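Local coordinates for protein eukaryotic initiation factor 4F subunit p150 (Saccharomyces cerevisiae, PDB 2VSO) that forms the middle, eIF4A-binding part of eIF4G1, the scaffold of the cap-binding eIF4F complex on which the translation apparatus begins to assemble, at residues V78-F83 against H134-K139; G101-E106 against K123-Y128; E212-V217 against A260-R265; L220-G225 against I271-L276. One frame throughout, in Å; residues are numbered along the deposited sequence.

Contact 1. Residues V78-F83 against H134-K139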
loop_
_atom_site.group_PDB
_atom_site.type_symbol
_atom_site.label_atom_id
_atom_site.label_comp_id
_atom_site.label_asym_id
_atom_site.label_seq_id
_atom_site.Cartn_x
_atom_site.Cartn_y
_atom_site.Cartn_z
ATOM N N VAL C 78 25.708 13.867 5.836
ATOM C CA VAL C 78 24.987 12.650 6.153
ATOM C C VAL C 78 23.631 12.927 6.799
ATOM O O VAL C 78 22.631 12.351 6.388
ATOM C CB VAL C 78 25.817 11.766 7.085
ATOM C CG1 VAL C 78 24.922 10.790 7.843
ATOM C CG2 VAL C 78 26.893 11.045 6.296
ATOM N N ILE C 79 23.591 13.803 7.802
ATOM C CA ILE C 79 22.308 14.204 8.392
ATOM C C ILE C 79 21.378 14.752 7.313
ATOM O O ILE C 79 20.197 14.438 7.276
ATOM C CB ILE C 79 22.447 15.309 9.476
ATOM C CG1 ILE C 79 23.275 14.842 10.678
ATOM C CG2 ILE C 79 21.087 15.771 9.926
ATOM C CD1 ILE C 79 23.271 13.364 10.882
ATOM N N GLU C 80 21.914 15.590 6.439
ATOM C CA GLU C 80 21.087 16.294 5.475
ATOM C C GLU C 80 20.461 15.314 4.495
ATOM O O GLU C 80 19.354 15.527 3.989
ATOM C CB GLU C 80 21.924 17.304 4.717
ATOM C CG GLU C 80 21.159 18.051 3.645
ATOM C CD GLU C 80 22.069 18.714 2.627
ATOM O OE1 GLU C 80 21.564 19.528 1.829
ATOM O OE2 GLU C 80 23.285 18.414 2.623
ATOM N N GLN C 81 21.185 14.234 4.234
ATOM C CA GLN C 81 20.729 13.223 3.302
ATOM C C GLN C 81 19.696 12.295 3.930
ATOM O O GLN C 81 18.830 11.767 3.233
ATOM C CB GLN C 81 21.907 12.400 2.799
ATOM C CG GLN C 81 22.647 13.015 1.651
ATOM C CD GLN C 81 23.733 12.094 1.134
ATOM O OE1 GLN C 81 23.451 11.027 0.588
ATOM N NE2 GLN C 81 24.987 12.504 1.301
ATOM N N ILE C 82 19.804 12.084 5.238
ATOM C CA ILE C 82 18.845 11.253 5.948
ATOM C C ILE C 82 17.510 11.968 5.980
ATOM O O ILE C 82 16.463 11.338 5.858
ATOM C CB ILE C 82 19.283 10.930 7.387
ATOM C CG1 ILE C 82 20.542 10.068 7.378
ATOM C CG2 ILE C 82 18.169 10.196 8.114
ATOM C CD1 ILE C 82 21.069 9.744 8.751
ATOM N N PHE C 83 17.554 13.287 6.132
ATOM C CA PHE C 83 16.336 14.094 6.087
ATOM C C PHE C 83 15.693 14.084 4.710
ATOM O O PHE C 83 14.477 13.939 4.585
ATOM C CB PHE C 83 16.594 15.533 6.518
ATOM C CG PHE C 83 16.442 15.762 7.988
ATOM C CD1 PHE C 83 15.437 16.583 8.473
ATOM C CD2 PHE C 83 17.302 15.161 8.893
ATOM C CE1 PHE C 83 15.303 16.812 9.836
ATOM C CE2 PHE C 83 17.159 15.376 10.257
ATOM C CZ PHE C 83 16.156 16.198 10.727
ATOM N N HIS C 134 15.184 23.106 10.934
ATOM C CA HIS C 134 15.008 24.539 10.727
ATOM C C HIS C 134 15.297 24.912 9.290
ATOM O O HIS C 134 14.544 25.651 8.661
ATOM C CB HIS C 134 15.934 25.320 11.642
ATOM C CG HIS C 134 15.406 25.503 13.032
ATOM N ND1 HIS C 134 14.165 26.050 13.288
ATOM C CD2 HIS C 134 15.957 25.243 14.235
ATOM C CE1 HIS C 134 13.973 26.103 14.594
ATOM N NE2 HIS C 134 15.050 25.624 15.194
ATOM N N ALA C 135 16.388 24.387 8.762
ATOM C CA ALA C 135 16.717 24.640 7.367
ATOM C C ALA C 135 15.612 24.123 6.453
ATOM O O ALA C 135 15.053 24.872 5.651
ATOM C CB ALA C 135 18.061 24.014 7.005
ATOM N N GLU C 136 15.291 22.840 6.583
ATOM C CA GLU C 136 14.288 22.233 5.720
ATOM C C GLU C 136 12.908 22.846 5.968
ATOM O O GLU C 136 12.111 22.991 5.044
ATOM C CB GLU C 136 14.268 20.709 5.896
ATOM C CG GLU C 136 15.647 20.039 5.780
ATOM C CD GLU C 136 16.291 20.200 4.403
ATOM O OE1 GLU C 136 15.745 20.936 3.564
ATOM O OE2 GLU C 136 17.348 19.583 4.157
ATOM N N PHE C 137 12.638 23.227 7.209
ATOM C CA PHE C 137 11.348 23.804 7.559
ATOM C C PHE C 137 11.186 25.165 6.906
ATOM O O PHE C 137 10.165 25.449 6.286
ATOM C CB PHE C 137 11.203 23.927 9.084
ATOM C CG PHE C 137 9.779 24.102 9.556
ATOM C CD1 PHE C 137 8.898 23.016 9.587
ATOM C CD2 PHE C 137 9.319 25.346 9.972
ATOM C CE1 PHE C 137 7.580 23.166 10.028
ATOM C CE2 PHE C 137 8.009 25.507 10.410
ATOM C CZ PHE C 137 7.137 24.413 10.440
ATOM N N ASP C 138 12.209 26.002 7.042
ATOM C CA ASP C 138 12.152 27.382 6.555
ATOM C C ASP C 138 11.817 27.492 5.064
ATOM O O ASP C 138 11.097 28.403 4.657
ATOM C CB ASP C 138 13.451 28.125 6.876
ATOM C CG ASP C 138 13.656 28.332 8.377
ATOM O OD1 ASP C 138 12.907 27.742 9.187
ATOM O OD2 ASP C 138 14.584 29.088 8.742
ATOM N N LYS C 139 12.332 26.563 4.259
ATOM C CA LYS C 139 11.964 26.484 2.841
ATOM C C LYS C 139 10.454 26.605 2.629
ATOM O O LYS C 139 10.000 27.284 1.705
ATOM C CB LYS C 139 12.459 25.179 2.214
ATOM C CG LYS C 139 13.944 24.910 2.398
ATOM C CD LYS C 139 14.370 23.764 1.506
ATOM C CE LYS C 139 15.736 23.236 1.871
ATOM N NZ LYS C 139 16.050 21.980 1.121
#
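Glu136 OE2 stands at the middle of a loosely held charged group: it lies 4.1 Å from Glu80 CG across the gap, a van der Waals distance, while Arg132, on the same helix as Glu136, adds a long, weak ion pair. The two acidic side chains cross at about a right angle. Glu80 is stretched out, and the aliphatic part of its chain, not its carboxylate, makes the nearest approach. Its OE1 is still only 4.8 Å from Glu136 OE2, so two like charges sit near each other, and the neighbouring basic groups probably temper that repulsion. Arg132 also touches the side chain of Glu80. Lys139 NZ reaches back towards the Glu136 carboxylate, although the position of the oxygen it meets is uncertain and the bond itself is weak; to Glu80 OE1 the same nitrogen is 6.1 Å away.

Below the charges the contact turns apolar. Glu136 places CG anti to its carbonyl carbon (chi1 -51°), which brings CG to 4.4 Å from Phe83 CD1, an oblique approach to the ring; the bend at chi2 (-63°) then turns the carboxylate towards Glu80. That ring is otherwise buried, with Phe179 meeting it edge-to-face and Leu176 and Leu183 of the same helix, 163-185, packing beside it. The backbones keep their distance, with Phe83 CA and Glu136 CA 8.4 Å apart as the closest such pair. A charged border laid over an aromatic interior, bridging helices 73-88 and 122-139, is in keeping with the stacked, HEAT-like helices of the MIF4G domain.

Contact 2. Residues G101-E106 against K123-Y128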
loop_
_atom_site.group_PDB
_atom_site.type_symbol
_atom_site.label_atom_id
_atom_site.label_comp_id
_atom_site.label_asym_id
_atom_site.label_seq_id
_atom_site.Cartn_x
_atom_site.Cartn_y
_atom_site.Cartn_z
ATOM N N GLY C 101 18.895 8.406 15.884
ATOM C CA GLY C 101 19.175 8.018 17.247
ATOM C C GLY C 101 20.418 7.144 17.353
ATOM O O GLY C 101 21.112 7.187 18.369
ATOM N N LYS C 102 20.711 6.349 16.324
ATOM C CA LYS C 102 21.927 5.538 16.360
ATOM C C LYS C 102 23.190 6.385 16.170
ATOM O O LYS C 102 24.245 6.098 16.731
ATOM C CB LYS C 102 21.911 4.433 15.308
ATOM C CG LYS C 102 22.882 3.309 15.672
ATOM C CD LYS C 102 23.349 2.470 14.495
ATOM C CE LYS C 102 24.380 1.445 14.986
ATOM N NZ LYS C 102 24.727 0.338 14.042
ATOM N N VAL C 103 23.072 7.421 15.352
ATOM C CA VAL C 103 24.182 8.291 15.070
ATOM C C VAL C 103 24.481 9.179 16.275
ATOM O O VAL C 103 25.638 9.411 16.610
ATOM C CB VAL C 103 23.903 9.129 13.821
ATOM C CG1 VAL C 103 25.066 10.095 13.552
ATOM C CG2 VAL C 103 23.680 8.206 12.635
ATOM N N VAL C 104 23.431 9.659 16.928
ATOM C CA VAL C 104 23.571 10.469 18.125
ATOM C C VAL C 104 24.214 9.679 19.248
ATOM O O VAL C 104 25.049 10.201 19.980
ATOM C CB VAL C 104 22.212 10.980 18.616
ATOM C CG1 VAL C 104 22.299 11.420 20.065
ATOM C CG2 VAL C 104 21.730 12.115 17.738
ATOM N N LYS C 105 23.827 8.417 19.373
ATOM C CA LYS C 105 24.259 7.580 20.485
ATOM C C LYS C 105 25.675 7.063 20.279
ATOM O O LYS C 105 26.465 7.007 21.220
ATOM C CB LYS C 105 23.292 6.401 20.664
ATOM C CG LYS C 105 23.466 5.617 21.961
ATOM C CD LYS C 105 22.358 4.579 22.125
ATOM C CE LYS C 105 22.256 4.076 23.561
ATOM N NZ LYS C 105 21.064 3.201 23.764
ATOM N N GLU C 106 25.994 6.700 19.041
ATOM C CA GLU C 106 27.216 5.964 18.752
ATOM C C GLU C 106 28.273 6.770 17.993
ATOM O O GLU C 106 29.311 6.237 17.598
ATOM C CB GLU C 106 26.878 4.663 18.015
ATOM C CG GLU C 106 25.754 3.868 18.688
ATOM C CD GLU C 106 25.664 2.439 18.205
ATOM O OE1 GLU C 106 26.505 2.038 17.371
ATOM O OE2 GLU C 106 24.753 1.713 18.661
ATOM N N LYS C 123 25.857 15.524 21.773
ATOM C CA LYS C 123 25.288 16.866 21.847
ATOM C C LYS C 123 25.566 17.636 20.560
ATOM O O LYS C 123 24.885 18.612 20.238
ATOM C CB LYS C 123 25.802 17.618 23.076
ATOM C CG LYS C 123 25.654 16.844 24.384
ATOM C CD LYS C 123 25.798 17.751 25.604
ATOM C CE LYS C 123 25.854 16.940 26.900
ATOM N NZ LYS C 123 25.606 17.764 28.132
ATOM N N LEU C 124 26.557 17.176 19.809
ATOM C CA LEU C 124 26.864 17.768 18.515
ATOM C C LEU C 124 25.832 17.363 17.474
ATOM O O LEU C 124 25.296 18.211 16.761
ATOM C CB LEU C 124 28.258 17.345 18.047
ATOM C CG LEU C 124 28.756 17.975 16.742
ATOM C CD1 LEU C 124 28.605 19.482 16.785
ATOM C CD2 LEU C 124 30.202 17.581 16.438
ATOM N N VAL C 125 25.557 16.062 17.392
ATOM C CA VAL C 125 24.606 15.539 16.429
ATOM C C VAL C 125 23.203 16.055 16.719
ATOM O O VAL C 125 22.433 16.324 15.797
ATOM C CB VAL C 125 24.567 14.022 16.473
ATOM C CG1 VAL C 125 23.661 13.469 15.361
ATOM C CG2 VAL C 125 25.954 13.465 16.378
ATOM N N LEU C 126 22.872 16.177 18.003
ATOM C CA LEU C 126 21.563 16.667 18.422
ATOM C C LEU C 126 21.349 18.061 17.877
ATOM O O LEU C 126 20.281 18.377 17.342
ATOM C CB LEU C 126 21.461 16.682 19.942
ATOM C CG LEU C 126 21.173 15.325 20.565
ATOM C CD1 LEU C 126 21.464 15.345 22.059
ATOM C CD2 LEU C 126 19.726 14.898 20.268
ATOM N N HIS C 127 22.376 18.898 18.010
ATOM C CA HIS C 127 22.321 20.239 17.462
ATOM C C HIS C 127 22.246 20.226 15.939
ATOM O O HIS C 127 21.561 21.053 15.341
ATOM C CB HIS C 127 23.502 21.086 17.908
ATOM C CG HIS C 127 23.597 22.381 17.166
ATOM N ND1 HIS C 127 24.413 22.548 16.071
ATOM C CD2 HIS C 127 22.922 23.545 17.321
ATOM C CE1 HIS C 127 24.256 23.771 15.593
ATOM N NE2 HIS C 127 23.364 24.396 16.336
ATOM N N TYR C 128 22.954 19.292 15.313
ATOM C CA TYR C 128 22.847 19.098 13.869
ATOM C C TYR C 128 21.403 18.785 13.417
ATOM O O TYR C 128 20.904 19.369 12.445
ATOM C CB TYR C 128 23.788 17.990 13.413
ATOM C CG TYR C 128 25.201 18.425 13.157
ATOM C CD1 TYR C 128 25.829 19.349 13.985
ATOM C CD2 TYR C 128 25.919 17.906 12.097
ATOM C CE1 TYR C 128 27.135 19.752 13.752
ATOM C CE2 TYR C 128 27.226 18.299 11.855
ATOM C CZ TYR C 128 27.827 19.223 12.687
ATOM O OH TYR C 128 29.125 19.614 12.450
#
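Val104 and Val125 form the dense part of a helix-helix interface in the all-helical MIF4G fold, where segments 101-106 and 123-128 run roughly antiparallel, at 149°, with their axes 8.5 Å apart at closest. Their backbones come together closely: the CA atoms of the two valines are separated by 5.4 Å. Val104 CG2 bears on the other helix, lying 3.6 Å from Val125 CB and also against the CG1 methyl. Val125 holds that CG1 anti to its backbone N (chi1 -175°), where it fits between two residues of helix 93-106, meeting Val104 on one hand and Val103 CG1, at 4.1 Å, on the other. Leu107, just past that helix, also packs on Val125, and Pro122 and Leu129 touch Val104.

Away from this spot the packing thins. Leu126 sets out alongside the interface rather than into it, but the end of its chain comes nearer, and its CG comes to 4.1 Å from Val104 CG1, the two side chains crossing at about a right angle. This is the margin of the contact, and Lys105 and Lys123 point away from it and stay exposed to solvent. The apolar seam thus gives way to lysines on its outer side. Back on the buried side, the second methyl of Val125 is turned towards the main chain, with CG2 4.1 Å from the carbonyl oxygen of Val103.

Contact 3. Residues E212-V217 against A260-R265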
loop_
_atom_site.group_PDB
_atom_site.type_symbol
_atom_site.label_atom_id
_atom_site.label_comp_id
_atom_site.label_asym_id
_atom_site.label_seq_id
_atom_site.Cartn_x
_atom_site.Cartn_y
_atom_site.Cartn_z
ATOM N N GLU C 212 -4.885 15.999 2.933
ATOM C CA GLU C 212 -3.533 15.560 3.265
ATOM C C GLU C 212 -3.011 16.234 4.539
ATOM O O GLU C 212 -2.344 15.604 5.355
ATOM C CB GLU C 212 -2.575 15.831 2.106
ATOM C CG GLU C 212 -3.100 15.402 0.750
ATOM C CD GLU C 212 -2.068 15.588 -0.333
ATOM O OE1 GLU C 212 -0.914 15.927 0.012
ATOM O OE2 GLU C 212 -2.406 15.401 -1.521
ATOM N N THR C 213 -3.323 17.515 4.708
ATOM C CA THR C 213 -2.895 18.255 5.888
ATOM C C THR C 213 -3.545 17.722 7.159
ATOM O O THR C 213 -2.865 17.484 8.158
ATOM C CB THR C 213 -3.170 19.766 5.732
ATOM O OG1 THR C 213 -2.215 20.322 4.824
ATOM C CG2 THR C 213 -3.044 20.471 7.051
ATOM N N LEU C 214 -4.861 17.537 7.100
ATOM C CA LEU C 214 -5.646 16.966 8.196
ATOM C C LEU C 214 -5.173 15.567 8.556
ATOM O O LEU C 214 -5.077 15.211 9.724
ATOM C CB LEU C 214 -7.109 16.890 7.784
ATOM C CG LEU C 214 -7.861 18.205 7.708
ATOM C CD1 LEU C 214 -9.053 18.040 6.801
ATOM C CD2 LEU C 214 -8.260 18.632 9.114
ATOM N N GLU C 215 -4.929 14.771 7.529
ATOM C CA GLU C 215 -4.324 13.460 7.675
ATOM C C GLU C 215 -3.043 13.589 8.490
ATOM O O GLU C 215 -2.796 12.826 9.418
ATOM C CB GLU C 215 -3.982 12.914 6.290
ATOM C CG GLU C 215 -3.669 11.445 6.260
ATOM C CD GLU C 215 -4.921 10.602 6.234
ATOM O OE1 GLU C 215 -5.051 9.716 7.107
ATOM O OE2 GLU C 215 -5.775 10.837 5.346
ATOM N N SER C 216 -2.231 14.571 8.115
ATOM C CA SER C 216 -0.925 14.796 8.706
ATOM C C SER C 216 -1.019 15.120 10.191
ATOM O O SER C 216 -0.266 14.569 10.990
ATOM C CB SER C 216 -0.215 15.929 7.965
ATOM O OG SER C 216 0.987 16.312 8.613
ATOM N N VAL C 217 -1.946 16.012 10.547
ATOM C CA VAL C 217 -2.155 16.433 11.929
ATOM C C VAL C 217 -2.559 15.280 12.832
ATOM O O VAL C 217 -2.006 15.118 13.920
ATOM C CB VAL C 217 -3.226 17.534 12.048
ATOM C CG1 VAL C 217 -2.950 18.384 13.261
ATOM C CG2 VAL C 217 -3.204 18.411 10.828
ATOM N N ALA C 260 -16.853 22.472 8.265
ATOM C CA ALA C 260 -16.241 22.152 6.979
ATOM C C ALA C 260 -16.852 20.909 6.345
ATOM O O ALA C 260 -17.417 20.059 7.033
ATOM C CB ALA C 260 -14.743 21.986 7.133
ATOM N N LYS C 261 -16.740 20.816 5.026
ATOM C CA LYS C 261 -17.263 19.668 4.298
ATOM C C LYS C 261 -16.125 18.718 3.936
ATOM O O LYS C 261 -15.397 18.941 2.971
ATOM C CB LYS C 261 -18.027 20.112 3.043
ATOM C CG LYS C 261 -18.850 19.001 2.402
ATOM C CD LYS C 261 -19.864 19.543 1.403
ATOM C CE LYS C 261 -20.989 20.301 2.097
ATOM N NZ LYS C 261 -22.121 20.578 1.165
ATOM N N ILE C 262 -15.984 17.661 4.730
ATOM C CA ILE C 262 -14.893 16.705 4.586
ATOM C C ILE C 262 -15.418 15.270 4.447
ATOM O O ILE C 262 -16.506 14.940 4.909
ATOM C CB ILE C 262 -13.920 16.774 5.799
ATOM C CG1 ILE C 262 -14.706 16.688 7.105
ATOM C CG2 ILE C 262 -13.111 18.062 5.770
ATOM C CD1 ILE C 262 -13.872 16.750 8.329
ATOM N N SER C 263 -14.626 14.420 3.810
ATOM C CA SER C 263 -14.966 13.022 3.654
ATOM C C SER C 263 -15.269 12.414 5.012
ATOM O O SER C 263 -14.697 12.809 6.017
ATOM C CB SER C 263 -13.817 12.269 2.976
ATOM O OG SER C 263 -12.854 11.845 3.920
ATOM N N SER C 264 -16.185 11.456 5.035
ATOM C CA SER C 264 -16.541 10.770 6.262
ATOM C C SER C 264 -15.304 10.178 6.905
ATOM O O SER C 264 -15.186 10.158 8.121
ATOM C CB SER C 264 -17.555 9.652 5.980
ATOM O OG SER C 264 -18.844 10.176 5.730
ATOM N N ARG C 265 -14.396 9.672 6.077
ATOM C CA ARG C 265 -13.206 8.978 6.551
ATOM C C ARG C 265 -12.389 9.888 7.465
ATOM O O ARG C 265 -11.964 9.467 8.542
ATOM C CB ARG C 265 -12.362 8.521 5.358
ATOM C CG ARG C 265 -11.340 7.455 5.664
ATOM C CD ARG C 265 -10.583 7.075 4.407
ATOM N NE ARG C 265 -9.711 8.158 3.978
ATOM C CZ ARG C 265 -8.467 8.326 4.412
ATOM N NH1 ARG C 265 -7.940 7.465 5.281
ATOM N NH2 ARG C 265 -7.754 9.355 3.971
#
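Glu215 reaches from helix 211-228 to Arg265, at the start of helix 264-278, and so ties two helices of the MIF4G helical array near the turn that leads into the second. From CB its chain runs to CG, set anti to the backbone N, and then bends at chi2 (81°), a kink that swings the carboxylate towards the arginine; on the way the side chain brushes Ile266 and Lys269. CD stands 3.8 Å from Arg265 NH2. At the tip, OE2 accepts a hydrogen bond from that nitrogen at 2.8 Å, which also makes the pair a salt bridge. The bond is far from straight, with an N-H...O angle of 138°, and it meets OE2 on its syn side. The planes of carboxylate and guanidinium are nearly parallel, 12° apart, but offset, since the bond is tilted out of both. OE1 only approaches the second nitrogen, NH1, at 4.1 Å, so a single N-H...O bond carries the pairing.

With an alanine here, Arg265 would probably lose its partner on helix 211-228 and its guanidinium would be freer to turn. An acidic side chain of the partner protein in the complex offers NH1 only a long, weak ion pair. Ser263 caps the new helix by bonding its OG to Ile266 N. Beside the bridge, an apolar contact completes the join, Leu214 CD1 lying 4.2 Å from Ile262 CG2.

Contact 4. Residues L220-G225 against I271-L276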
loop_
_atom_site.group_PDB
_atom_site.type_symbol
_atom_site.label_atom_id
_atom_site.label_comp_id
_atom_site.label_asym_id
_atom_site.label_seq_id
_atom_site.Cartn_x
_atom_site.Cartn_y
_atom_site.Cartn_z
ATOM N N LEU C 220 0.271 12.950 13.416
ATOM C CA LEU C 220 1.197 13.593 14.339
ATOM C C LEU C 220 0.683 13.556 15.777
ATOM O O LEU C 220 1.378 13.140 16.691
ATOM C CB LEU C 220 1.457 15.026 13.900
ATOM C CG LEU C 220 2.542 15.793 14.666
ATOM C CD1 LEU C 220 3.917 15.130 14.528
ATOM C CD2 LEU C 220 2.584 17.207 14.165
ATOM N N LEU C 221 -0.556 13.974 15.973
ATOM C CA LEU C 221 -1.180 13.866 17.279
ATOM C C LEU C 221 -1.238 12.426 17.815
ATOM O O LEU C 221 -1.169 12.197 19.022
ATOM C CB LEU C 221 -2.573 14.465 17.232
ATOM C CG LEU C 221 -2.566 15.975 17.118
ATOM C CD1 LEU C 221 -3.907 16.455 16.614
ATOM C CD2 LEU C 221 -2.225 16.575 18.462
ATOM N N ASN C 222 -1.376 11.447 16.931
ATOM C CA ASN C 222 -1.349 10.071 17.398
ATOM C C ASN C 222 0.047 9.634 17.813
ATOM O O ASN C 222 0.216 8.908 18.784
ATOM C CB ASN C 222 -1.955 9.114 16.369
ATOM C CG ASN C 222 -3.464 9.018 16.488
ATOM O OD1 ASN C 222 -3.997 8.672 17.545
ATOM N ND2 ASN C 222 -4.162 9.328 15.408
ATOM N N THR C 223 1.047 10.106 17.079
ATOM C CA THR C 223 2.435 9.792 17.373
ATOM C C THR C 223 2.979 10.500 18.621
ATOM O O THR C 223 3.710 9.907 19.404
ATOM C CB THR C 223 3.339 10.132 16.171
ATOM O OG1 THR C 223 2.969 9.316 15.059
ATOM C CG2 THR C 223 4.821 9.882 16.498
ATOM N N VAL C 224 2.584 11.748 18.827
ATOM C CA VAL C 224 3.331 12.653 19.689
ATOM C C VAL C 224 2.439 13.461 20.629
ATOM O O VAL C 224 2.932 14.175 21.499
ATOM C CB VAL C 224 4.141 13.577 18.732
ATOM C CG1 VAL C 224 3.980 15.064 18.967
ATOM C CG2 VAL C 224 5.516 13.044 18.410
ATOM N N GLY C 225 1.126 13.335 20.454
ATOM C CA GLY C 225 0.156 14.120 21.206
ATOM C C GLY C 225 0.223 13.973 22.720
ATOM O O GLY C 225 0.179 14.963 23.437
ATOM N N ILE C 271 -12.836 12.890 14.944
ATOM C CA ILE C 271 -13.695 12.601 16.082
ATOM C C ILE C 271 -12.999 11.623 17.032
ATOM O O ILE C 271 -13.227 11.638 18.245
ATOM C CB ILE C 271 -15.074 12.083 15.614
ATOM C CG1 ILE C 271 -15.912 13.249 15.096
ATOM C CG2 ILE C 271 -15.819 11.389 16.735
ATOM C CD1 ILE C 271 -17.000 12.824 14.152
ATOM N N ASP C 272 -12.110 10.811 16.475
ATOM C CA ASP C 272 -11.382 9.821 17.260
ATOM C C ASP C 272 -10.170 10.326 18.048
ATOM O O ASP C 272 -9.948 9.836 19.151
ATOM C CB ASP C 272 -11.025 8.606 16.407
ATOM C CG ASP C 272 -12.253 7.787 16.028
ATOM O OD1 ASP C 272 -13.379 8.239 16.330
ATOM O OD2 ASP C 272 -12.094 6.699 15.433
ATOM N N ILE C 273 -9.387 11.280 17.518
ATOM C CA ILE C 273 -8.353 11.908 18.369
ATOM C C ILE C 273 -8.970 12.814 19.421
ATOM O O ILE C 273 -8.439 12.928 20.518
ATOM C CB ILE C 273 -7.230 12.704 17.620
ATOM C CG1 ILE C 273 -7.635 13.039 16.193
ATOM C CG2 ILE C 273 -5.870 11.988 17.707
ATOM C CD1 ILE C 273 -8.233 14.407 16.059
ATOM N N LYS C 274 -10.092 13.441 19.074
ATOM C CA LYS C 274 -10.817 14.309 19.996
ATOM C C LYS C 274 -11.299 13.527 21.215
ATOM O O LYS C 274 -11.237 14.018 22.328
ATOM C CB LYS C 274 -11.988 14.980 19.288
ATOM C CG LYS C 274 -12.425 16.299 19.869
ATOM C CD LYS C 274 -12.884 16.175 21.305
ATOM C CE LYS C 274 -12.757 17.503 22.031
ATOM N NZ LYS C 274 -13.343 17.445 23.390
ATOM N N GLU C 275 -11.747 12.298 21.000
ATOM C CA GLU C 275 -12.204 11.459 22.099
ATOM C C GLU C 275 -11.016 10.854 22.804
ATOM O O GLU C 275 -11.042 10.654 24.014
ATOM C CB GLU C 275 -13.137 10.339 21.619
ATOM C CG GLU C 275 -13.402 9.287 22.699
ATOM C CD GLU C 275 -14.252 8.119 22.230
ATOM O OE1 GLU C 275 -14.681 7.310 23.085
ATOM O OE2 GLU C 275 -14.491 8.008 21.011
ATOM N N LEU C 276 -9.975 10.553 22.037
ATOM C CA LEU C 276 -8.764 9.978 22.600
ATOM C C LEU C 276 -8.053 10.935 23.558
ATOM O O LEU C 276 -7.576 10.514 24.596
ATOM C CB LEU C 276 -7.808 9.515 21.505
ATOM C CG LEU C 276 -6.522 8.868 22.029
ATOM C CD1 LEU C 276 -6.849 7.748 22.982
ATOM C CD2 LEU C 276 -5.669 8.362 20.897
#
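Asn222 and Ile273 meet through a methyl and an amide. Ile273 CG2 lies off one side of the amide plane of Asn222, almost evenly spaced from its atoms: 3.8 Å from OD1, 3.9 Å from ND2 and 4.0 Å from CG. The contact is van der Waals in kind, a carbon resting against the flat group. In the model the isoleucine's CG1 nearly eclipses the backbone N (chi1 17°), which leaves CG2 as the branch turned to the other helix; at this resolution the off-rotamer torsion is doubtful.

Leu276, one turn further on, adds a second apolar neighbour. Its CG stands anti to the backbone N (chi1 -179°), and the turn at chi2 then directs CD2 to within 3.8 Å of Asn222 OD1. The asparagine oxygen is thus touched by carbons from two residues, while the residue as a whole remains exposed.

Segments 220-225 and 271-276, on helices 211-228 and 264-278, run nearly parallel, at 22° with their axes 10.9 Å apart, as expected in the alternating helices of a MIF4G, HEAT-like array, where helix 242-257 comes between them along the chain. Leu253 of that helix packs on Ile273, and Leu246 on Leu221.

Leu221 shows the other use of a side chain, for its near atom does the work: CB lies 4.2 Å from Ile273 CG2. Beyond the pair, Asp272 OD1 forms a salt bridge to a basic side chain of the partner protein.

In the fold
The four contacts lie within the MIF4G domain and are spread along much of its chain. Contacts 1 and 2 share helix 122-139, their centres about 15 Å apart, and contact 2 is nested inside the loop that contact 1 closes; they touch where Ile79 packs on Tyr128. Contacts 3 and 4 come later, joining helix 211-228 to helix 264-278 twice, with centres about 13 Å apart and segments alternating along the chain. Contacts 2 and 3 lie on opposite sides of the chain's centre, their centres about 35 Å apart. Pairings between segments 17 to 51 residues apart help to build an extended helical array, and residues of contacts 3 and 4 meet the partner protein, probably eIF4A.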